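Local coordinates for hypothetical protein Lmaj011689 (Leishmania major, PDB 1YQF) that is of unknown function but belongs to the mitochondrial glycoprotein (MAM33) family and resembles human p32 in sequence, forming a three-chain assembly, at residues Val96-Lys101 against Thr164-Arg169; Gln104-Asp109 against Ile122-Glu127. All blocks are in the same frame, centred on the assembly; numbering follows the deposited sequence.

Contact 1: Val96-Lys101 against Thr164-Arg169; sequences VYITQK and TYLEKR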
ATOM      1  N   VAL A  96      16.500  -7.220  -7.283  1.00 26.92           N
ATOM      2  CA  VAL A  96      17.379  -8.085  -8.058  1.00 26.82           C
ATOM      3  C   VAL A  96      16.721  -9.450  -8.227  1.00 26.86           C
ATOM      4  O   VAL A  96      16.394 -10.102  -7.248  1.00 27.52           O
ATOM      5  CB  VAL A  96      18.743  -8.267  -7.359  1.00 26.45           C
ATOM      6  CG1 VAL A  96      19.681  -9.112  -8.206  1.00 26.68           C
ATOM      7  CG2 VAL A  96      19.378  -6.919  -7.062  1.00 26.06           C
ATOM      8  N   TYR A  97      16.538  -9.878  -9.470  1.00 26.76           N
ATOM      9  CA  TYR A  97      15.952 -11.179  -9.762  1.00 26.62           C
ATOM     10  C   TYR A  97      16.997 -12.101 -10.382  1.00 27.42           C
ATOM     11  O   TYR A  97      17.708 -11.718 -11.306  1.00 27.58           O
ATOM     12  CB  TYR A  97      14.749 -11.033 -10.695  1.00 26.17           C
ATOM     13  CG  TYR A  97      13.686 -10.093 -10.171  1.00 24.07           C
ATOM     14  CD1 TYR A  97      13.770  -8.722 -10.404  1.00 23.62           C
ATOM     15  CD2 TYR A  97      12.601 -10.569  -9.442  1.00 22.40           C
ATOM     16  CE1 TYR A  97      12.799  -7.846  -9.920  1.00 23.07           C
ATOM     17  CE2 TYR A  97      11.625  -9.699  -8.954  1.00 22.28           C
ATOM     18  CZ  TYR A  97      11.733  -8.339  -9.201  1.00 22.60           C
ATOM     19  OH  TYR A  97      10.776  -7.467  -8.738  1.00 21.61           O
ATOM     20  N   ILE A  98      17.089 -13.316  -9.858  1.00 28.32           N
ATOM     21  CA  ILE A  98      17.999 -14.330 -10.377  1.00 28.75           C
ATOM     22  C   ILE A  98      17.141 -15.533 -10.737  1.00 29.34           C
ATOM     23  O   ILE A  98      16.625 -16.212  -9.858  1.00 29.71           O
ATOM     24  CB  ILE A  98      19.066 -14.705  -9.317  1.00 28.74           C
ATOM     25  CG1 ILE A  98      19.833 -13.455  -8.873  1.00 29.33           C
ATOM     26  CG2 ILE A  98      20.031 -15.751  -9.871  1.00 28.52           C
ATOM     27  CD1 ILE A  98      20.924 -13.714  -7.852  1.00 30.19           C
ATOM     28  N   THR A  99      16.979 -15.780 -12.032  1.00 30.01           N
ATOM     29  CA  THR A  99      16.114 -16.848 -12.515  1.00 30.66           C
ATOM     30  C   THR A  99      16.933 -18.017 -13.063  1.00 31.55           C
ATOM     31  O   THR A  99      17.776 -17.842 -13.941  1.00 31.31           O
ATOM     32  CB  THR A  99      15.163 -16.302 -13.599  1.00 30.76           C
ATOM     33  OG1 THR A  99      14.233 -15.385 -13.009  1.00 29.23           O
ATOM     34  CG2 THR A  99      14.283 -17.416 -14.181  1.00 30.29           C
ATOM     35  N   GLN A 100      16.668 -19.207 -12.539  1.00 32.51           N
ATOM     36  CA  GLN A 100      17.330 -20.426 -12.984  1.00 33.45           C
ATOM     37  C   GLN A 100      16.706 -20.927 -14.282  1.00 34.07           C
ATOM     38  O   GLN A 100      15.678 -20.415 -14.727  1.00 34.05           O
ATOM     39  CB  GLN A 100      17.220 -21.515 -11.912  1.00 33.53           C
ATOM     40  CG  GLN A 100      17.803 -21.145 -10.545  1.00 34.81           C
ATOM     41  CD  GLN A 100      19.317 -20.973 -10.547  1.00 35.56           C
ATOM     42  OE1 GLN A 100      20.000 -21.403 -11.472  1.00 37.24           O
ATOM     43  NE2 GLN A 100      19.839 -20.343  -9.504  1.00 36.14           N
ATOM     44  N   LYS A 101      17.338 -21.931 -14.882  1.00 34.94           N
ATOM     45  CA  LYS A 101      16.848 -22.550 -16.115  1.00 35.54           C
ATOM     46  C   LYS A 101      15.430 -23.108 -15.943  1.00 34.45           C
ATOM     47  O   LYS A 101      14.577 -22.945 -16.820  1.00 34.13           O
ATOM     48  CB  LYS A 101      17.815 -23.658 -16.560  1.00 36.44           C
ATOM     49  CG  LYS A 101      17.435 -24.364 -17.860  1.00 39.55           C
ATOM     50  CD  LYS A 101      18.650 -24.981 -18.559  1.00 43.21           C
ATOM     51  CE  LYS A 101      19.327 -26.064 -17.719  1.00 45.70           C
ATOM     52  NZ  LYS A 101      18.436 -27.222 -17.434  1.00 46.42           N
ATOM     53  N   THR A 164      28.346 -11.445  -1.178  1.00 33.85           N
ATOM     54  CA  THR A 164      29.446 -11.832  -2.053  1.00 34.12           C
ATOM     55  C   THR A 164      28.891 -12.490  -3.301  1.00 33.65           C
ATOM     56  O   THR A 164      29.322 -12.206  -4.408  1.00 34.01           O
ATOM     57  CB  THR A 164      30.379 -12.809  -1.322  1.00 34.38           C
ATOM     58  OG1 THR A 164      31.041 -12.134  -0.244  1.00 35.67           O
ATOM     59  CG2 THR A 164      31.517 -13.280  -2.232  1.00 34.61           C
ATOM     60  N   TYR A 165      27.936 -13.384  -3.097  1.00 33.28           N
ATOM     61  CA  TYR A 165      27.261 -14.084  -4.182  1.00 33.00           C
ATOM     62  C   TYR A 165      26.642 -13.084  -5.162  1.00 34.21           C
ATOM     63  O   TYR A 165      26.745 -13.250  -6.373  1.00 33.93           O
ATOM     64  CB  TYR A 165      26.203 -15.016  -3.580  1.00 32.29           C
ATOM     65  CG  TYR A 165      25.165 -15.553  -4.532  1.00 30.95           C
ATOM     66  CD1 TYR A 165      23.987 -14.847  -4.777  1.00 29.74           C
ATOM     67  CD2 TYR A 165      25.333 -16.784  -5.150  1.00 28.87           C
ATOM     68  CE1 TYR A 165      23.020 -15.344  -5.628  1.00 28.84           C
ATOM     69  CE2 TYR A 165      24.370 -17.294  -6.000  1.00 29.00           C
ATOM     70  CZ  TYR A 165      23.213 -16.569  -6.237  1.00 29.16           C
ATOM     71  OH  TYR A 165      22.253 -17.069  -7.085  1.00 28.47           O
ATOM     72  N   LEU A 166      26.024 -12.034  -4.632  1.00 35.81           N
ATOM     73  CA  LEU A 166      25.429 -10.995  -5.467  1.00 37.33           C
ATOM     74  C   LEU A 166      26.523 -10.194  -6.172  1.00 38.65           C
ATOM     75  O   LEU A 166      26.400  -9.870  -7.351  1.00 38.54           O
ATOM     76  CB  LEU A 166      24.547 -10.065  -4.627  1.00 37.50           C
ATOM     77  CG  LEU A 166      23.173 -10.607  -4.222  1.00 37.95           C
ATOM     78  CD1 LEU A 166      22.536  -9.702  -3.182  1.00 39.10           C
ATOM     79  CD2 LEU A 166      22.264 -10.740  -5.429  1.00 37.52           C
ATOM     80  N   GLU A 167      27.597  -9.900  -5.441  1.00 40.31           N
ATOM     81  CA  GLU A 167      28.731  -9.130  -5.956  1.00 41.91           C
ATOM     82  C   GLU A 167      29.397  -9.787  -7.166  1.00 41.76           C
ATOM     83  O   GLU A 167      29.759  -9.097  -8.123  1.00 41.56           O
ATOM     84  CB  GLU A 167      29.769  -8.924  -4.848  1.00 42.86           C
ATOM     85  CG  GLU A 167      30.960  -8.068  -5.250  1.00 46.44           C
ATOM     86  CD  GLU A 167      31.909  -7.819  -4.096  1.00 50.26           C
ATOM     87  OE1 GLU A 167      31.472  -7.232  -3.082  1.00 52.03           O
ATOM     88  OE2 GLU A 167      33.090  -8.214  -4.199  1.00 52.52           O
ATOM     89  N   LYS A 168      29.564 -11.113  -7.111  1.00 41.92           N
ATOM     90  CA  LYS A 168      30.145 -11.877  -8.218  1.00 42.21           C
ATOM     91  C   LYS A 168      29.361 -11.669  -9.511  1.00 41.19           C
ATOM     92  O   LYS A 168      29.934 -11.675 -10.598  1.00 40.79           O
ATOM     93  CB  LYS A 168      30.180 -13.378  -7.888  1.00 43.01           C
ATOM     94  CG  LYS A 168      31.193 -13.787  -6.814  1.00 46.09           C
ATOM     95  CD  LYS A 168      31.216 -15.307  -6.625  1.00 50.15           C
ATOM     96  CE  LYS A 168      32.102 -15.722  -5.452  1.00 52.14           C
ATOM     97  NZ  LYS A 168      32.078 -17.194  -5.209  1.00 53.42           N
ATOM     98  N   ARG A 169      28.049 -11.483  -9.378  1.00 40.50           N
ATOM     99  CA  ARG A 169      27.145 -11.305 -10.515  1.00 40.14           C
ATOM    100  C   ARG A 169      26.971  -9.857 -11.001  1.00 39.98           C
ATOM    101  O   ARG A 169      26.051  -9.569 -11.762  1.00 39.91           O
ATOM    102  CB  ARG A 169      25.777 -11.884 -10.155  1.00 39.97           C
ATOM    103  CG  ARG A 169      25.786 -13.380 -10.112  1.00 39.72           C
ATOM    104  CD  ARG A 169      24.618 -13.992  -9.365  1.00 38.86           C
ATOM    105  NE  ARG A 169      24.704 -15.447  -9.379  1.00 38.62           N
ATOM    106  CZ  ARG A 169      25.610 -16.165  -8.723  1.00 39.89           C
ATOM    107  NH1 ARG A 169      26.537 -15.582  -7.964  1.00 40.13           N
ATOM    108  NH2 ARG A 169      25.590 -17.487  -8.819  1.00 40.00           N
TER
HETATM  109  O   HOH W   1      22.175 -19.208  -8.402  1.00 28.76           O
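I98 pushes its terminal methyl into a notch formed by Y165, L166 and R169 at the C-terminal end of helix 156-168. With CG1 anti to the carbonyl carbon (chi1 -57°) and CD1 carried straight on, the side chain reaches out from strand 92-99 and comes at the tyrosine from the opposite direction, so that CD1 of I98 sits 3.5 Å from CE1 of Y165. The same methyl lies 4.1 Å from CD2 of L166 and 4.0 Å from CD of R169, while CG2 of I98 lies near the phenol oxygen. Farther back along the strand, CG1 of V96 reaches the same L166 methyl, CD2, at 4.1 Å. The axes of 96-99 and 164-168 cross nearly at right angles, 81°, and come no closer than 11.5 Å; no backbone hydrogen bond joins the two, and the direct contacts are all between side chains.

The helix end is braced from within. R169 NH1 donates to the backbone O of Y165 over 2.8 Å, in a bent bond (136° at the hydrogen), and the guanidinium lies partly over one face of the Y165 ring, toward its rim. NE of R169 forms a salt bridge with E74 of strand 74-81, and NH2 bonds to S23 of the second subunit.

At the outer end, one water in the plane of the Y165 ring accepts from the phenol OH, 2.5 Å away, and from NE2 of Q100, 2.8 Å away, linking the residue just past the strand to the helix. Apolar packing thus holds strand and helix together across a buried interface, while the polar bonds of R169 probably help to fix the walls against which I98 rests.

Contact 2: Gln104-Asp109 against Ile122-Glu127; sequences QTMQAD and IRFYDE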
ATOM      1  N   GLN A 104      12.710 -21.225 -11.349  1.00 29.88           N
ATOM      2  CA  GLN A 104      12.828 -20.824  -9.946  1.00 29.93           C
ATOM      3  C   GLN A 104      13.623 -19.521  -9.836  1.00 28.61           C
ATOM      4  O   GLN A 104      14.681 -19.396 -10.449  1.00 28.51           O
ATOM      5  CB  GLN A 104      13.503 -21.929  -9.118  1.00 30.79           C
ATOM      6  CG  GLN A 104      12.898 -22.125  -7.724  1.00 33.79           C
ATOM      7  CD  GLN A 104      13.559 -23.248  -6.925  1.00 37.21           C
ATOM      8  OE1 GLN A 104      13.173 -23.505  -5.783  1.00 39.02           O
ATOM      9  NE2 GLN A 104      14.546 -23.913  -7.520  1.00 39.63           N
ATOM     10  N   THR A 105      13.116 -18.566  -9.055  1.00 26.97           N
ATOM     11  CA  THR A 105      13.655 -17.200  -9.043  1.00 26.28           C
ATOM     12  C   THR A 105      13.878 -16.636  -7.641  1.00 26.30           C
ATOM     13  O   THR A 105      12.971 -16.616  -6.818  1.00 26.35           O
ATOM     14  CB  THR A 105      12.697 -16.246  -9.801  1.00 25.71           C
ATOM     15  OG1 THR A 105      12.673 -16.582 -11.195  1.00 25.20           O
ATOM     16  CG2 THR A 105      13.221 -14.814  -9.765  1.00 25.06           C
ATOM     17  N   MET A 106      15.084 -16.138  -7.396  1.00 26.31           N
ATOM     18  CA  MET A 106      15.392 -15.415  -6.170  1.00 26.32           C
ATOM     19  C   MET A 106      15.138 -13.936  -6.392  1.00 25.68           C
ATOM     20  O   MET A 106      15.501 -13.390  -7.429  1.00 25.65           O
ATOM     21  CB  MET A 106      16.858 -15.597  -5.786  1.00 26.87           C
ATOM     22  CG  MET A 106      17.231 -14.909  -4.463  1.00 28.12           C
ATOM     23  SD  MET A 106      18.993 -14.681  -4.258  1.00 31.21           S
ATOM     24  CE  MET A 106      19.493 -16.310  -3.825  1.00 30.95           C
ATOM     25  N   GLN A 107      14.545 -13.289  -5.398  1.00 24.67           N
ATOM     26  CA  GLN A 107      14.373 -11.845  -5.396  1.00 24.29           C
ATOM     27  C   GLN A 107      15.109 -11.272  -4.190  1.00 24.30           C
ATOM     28  O   GLN A 107      14.827 -11.650  -3.057  1.00 23.56           O
ATOM     29  CB  GLN A 107      12.887 -11.481  -5.322  1.00 24.27           C
ATOM     30  CG  GLN A 107      12.611  -9.984  -5.396  1.00 24.15           C
ATOM     31  CD  GLN A 107      11.172  -9.626  -5.063  1.00 23.68           C
ATOM     32  OE1 GLN A 107      10.235 -10.231  -5.585  1.00 25.50           O
ATOM     33  NE2 GLN A 107      10.997  -8.637  -4.199  1.00 24.08           N
ATOM     34  N   ALA A 108      16.050 -10.362  -4.437  1.00 24.66           N
ATOM     35  CA  ALA A 108      16.760  -9.677  -3.361  1.00 25.03           C
ATOM     36  C   ALA A 108      16.413  -8.198  -3.405  1.00 25.41           C
ATOM     37  O   ALA A 108      16.599  -7.549  -4.431  1.00 25.63           O
ATOM     38  CB  ALA A 108      18.259  -9.877  -3.495  1.00 24.94           C
ATOM     39  N   ASP A 109      15.896  -7.671  -2.298  1.00 25.74           N
ATOM     40  CA  ASP A 109      15.609  -6.245  -2.186  1.00 26.08           C
ATOM     41  C   ASP A 109      16.775  -5.558  -1.511  1.00 25.90           C
ATOM     42  O   ASP A 109      17.152  -5.921  -0.405  1.00 25.67           O
ATOM     43  CB  ASP A 109      14.351  -6.007  -1.355  1.00 26.29           C
ATOM     44  CG  ASP A 109      13.124  -6.665  -1.941  1.00 28.24           C
ATOM     45  OD1 ASP A 109      13.264  -7.545  -2.820  1.00 29.05           O
ATOM     46  OD2 ASP A 109      11.971  -6.365  -1.566  1.00 31.98           O
ATOM     47  N   ILE A 122      15.284 -11.319   1.126  1.00 25.83           N
ATOM     48  CA  ILE A 122      15.567 -12.386   0.168  1.00 25.92           C
ATOM     49  C   ILE A 122      14.421 -13.386   0.205  1.00 25.53           C
ATOM     50  O   ILE A 122      14.074 -13.898   1.268  1.00 25.58           O
ATOM     51  CB  ILE A 122      16.862 -13.130   0.526  1.00 26.48           C
ATOM     52  CG1 ILE A 122      18.034 -12.159   0.659  1.00 27.32           C
ATOM     53  CG2 ILE A 122      17.164 -14.202  -0.531  1.00 26.41           C
ATOM     54  CD1 ILE A 122      19.258 -12.805   1.230  1.00 29.39           C
ATOM     55  N   ARG A 123      13.855 -13.672  -0.959  1.00 24.87           N
ATOM     56  CA  ARG A 123      12.733 -14.594  -1.070  1.00 24.14           C
ATOM     57  C   ARG A 123      12.795 -15.336  -2.400  1.00 24.61           C
ATOM     58  O   ARG A 123      13.496 -14.913  -3.307  1.00 25.03           O
ATOM     59  CB  ARG A 123      11.432 -13.805  -0.971  1.00 23.34           C
ATOM     60  CG  ARG A 123      11.210 -12.870  -2.144  1.00 20.64           C
ATOM     61  CD  ARG A 123      10.002 -12.005  -1.995  1.00 19.62           C
ATOM     62  NE  ARG A 123       8.790 -12.817  -1.970  1.00 20.12           N
ATOM     63  CZ  ARG A 123       7.561 -12.332  -1.862  1.00 20.60           C
ATOM     64  NH1 ARG A 123       7.355 -11.026  -1.763  1.00 21.12           N
ATOM     65  NH2 ARG A 123       6.527 -13.158  -1.862  1.00 21.31           N
ATOM     66  N   PHE A 124      12.048 -16.428  -2.518  1.00 24.96           N
ATOM     67  CA  PHE A 124      12.055 -17.246  -3.728  1.00 25.20           C
ATOM     68  C   PHE A 124      10.652 -17.475  -4.278  1.00 26.02           C
ATOM     69  O   PHE A 124       9.671 -17.404  -3.541  1.00 25.82           O
ATOM     70  CB  PHE A 124      12.697 -18.595  -3.444  1.00 24.81           C
ATOM     71  CG  PHE A 124      14.147 -18.516  -3.093  1.00 24.74           C
ATOM     72  CD1 PHE A 124      15.106 -18.367  -4.084  1.00 24.18           C
ATOM     73  CD2 PHE A 124      14.560 -18.603  -1.771  1.00 24.76           C
ATOM     74  CE1 PHE A 124      16.449 -18.303  -3.761  1.00 24.64           C
ATOM     75  CE2 PHE A 124      15.899 -18.537  -1.445  1.00 24.90           C
ATOM     76  CZ  PHE A 124      16.847 -18.389  -2.441  1.00 25.11           C
ATOM     77  N   TYR A 125      10.585 -17.757  -5.580  1.00 26.79           N
ATOM     78  CA  TYR A 125       9.343 -18.074  -6.283  1.00 27.68           C
ATOM     79  C   TYR A 125       9.585 -19.265  -7.211  1.00 29.04           C
ATOM     80  O   TYR A 125      10.668 -19.403  -7.771  1.00 28.04           O
ATOM     81  CB  TYR A 125       8.875 -16.900  -7.143  1.00 27.52           C
ATOM     82  CG  TYR A 125       8.703 -15.571  -6.440  1.00 27.97           C
ATOM     83  CD1 TYR A 125       7.486 -15.217  -5.865  1.00 27.56           C
ATOM     84  CD2 TYR A 125       9.743 -14.650  -6.393  1.00 27.67           C
ATOM     85  CE1 TYR A 125       7.323 -13.988  -5.237  1.00 28.52           C
ATOM     86  CE2 TYR A 125       9.584 -13.417  -5.777  1.00 28.04           C
ATOM     87  CZ  TYR A 125       8.377 -13.092  -5.200  1.00 28.07           C
ATOM     88  OH  TYR A 125       8.234 -11.864  -4.589  1.00 27.91           O
ATOM     89  N   ASP A 126       8.569 -20.104  -7.402  1.00 31.16           N
ATOM     90  CA  ASP A 126       8.699 -21.275  -8.272  1.00 33.09           C
ATOM     91  C   ASP A 126       8.850 -20.888  -9.741  1.00 34.01           C
ATOM     92  O   ASP A 126       9.521 -21.590 -10.495  1.00 34.18           O
ATOM     93  CB  ASP A 126       7.501 -22.213  -8.108  1.00 33.48           C
ATOM     94  CG  ASP A 126       7.482 -22.911  -6.761  1.00 35.10           C
ATOM     95  OD1 ASP A 126       8.515 -23.146  -6.093  1.00 36.64           O
ATOM     96  OD2 ASP A 126       6.381 -23.272  -6.297  1.00 37.55           O
ATOM     97  N   GLU A 127       8.233 -19.775 -10.142  1.00 35.35           N
ATOM     98  CA  GLU A 127       8.273 -19.340 -11.538  1.00 36.69           C
ATOM     99  C   GLU A 127       8.602 -17.854 -11.709  1.00 35.86           C
ATOM    100  O   GLU A 127       8.237 -17.011 -10.883  1.00 35.80           O
ATOM    101  CB  GLU A 127       6.957 -19.687 -12.243  1.00 37.87           C
ATOM    102  CG  GLU A 127       5.723 -19.004 -11.681  1.00 42.08           C
ATOM    103  CD  GLU A 127       4.443 -19.475 -12.349  1.00 46.94           C
ATOM    104  OE1 GLU A 127       4.185 -20.699 -12.335  1.00 49.36           O
ATOM    105  OE2 GLU A 127       3.699 -18.623 -12.892  1.00 48.92           O
TER
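Strands 105-113 and 116-125 run antiparallel here, the axes of 105-109 and 122-125 approaching to 4.7 Å at 155°, with T105-Y125 and Q107-R123 as hydrogen-bonded pairs and M106-F124 and A108-I122 as non-hydrogen-bonded ones. Two reciprocal pairs of backbone bonds close the ladder; the straightest, Q107 N to R123 O, spans 2.8 Å at 174°.

On one face, M106 and F124 lie side by side and point the same way. CB of M106 is 3.4 Å from CE1 of F124, and the thioether chain, extended through chi2, bends at chi3 (-77°) to bring CE back beside CZ and CE1 of the ring. The sulfur stands 5.3 Å from the ring centroid, an oblique Met-aromatic contact, and CG of M106 also packs on CG2 of I122 at 4.0 Å.

The other face carries T105, Q107, R123 and Y125, and its contacts are largely polar. The amide of Q107 lies at the edge of the Y125 ring, and its OE1 appears to accept from Y125 OH, although crowding in the model makes the position of that hydroxyl uncertain. Its NE2 donates in the amide plane to the syn lone pair of D109 OD1, 2.9 Å away, so the carboxylate helps to set the amide's rotation. R123 runs alongside Q107, with CG of R123 3.9 Å from CB of Q107. The NH2 group of R123 bonds to the backbone O of R142.

Within the sheet, strand 92-99 adjoins strand 105-113. Helix 128-132 packs on T105 and Y125, while helix 156-168 meets the M106 and I122 face, where F124 also meets W194 and F201 of the second subunit.

Contacts 1 and 2 lie with their centres 10 Å apart and share one antiparallel sheet. Strands 92-99 and 105-113 are neighbours both in it and along the chain, joined by a V96 O to A108 N bond and a probable T99-T105 hydroxyl bond. Contact 2 closes the hairpin of strands 105-113 and 116-125; this hairpin falls within the span of chain that contact 1 brings together when helix 156-168 returns to the sheet. Y165 of contact 1 packs on M106 of contact 2. Both contacts reach the second subunit, so this part of the sheet links the chain's own fold to its assembly.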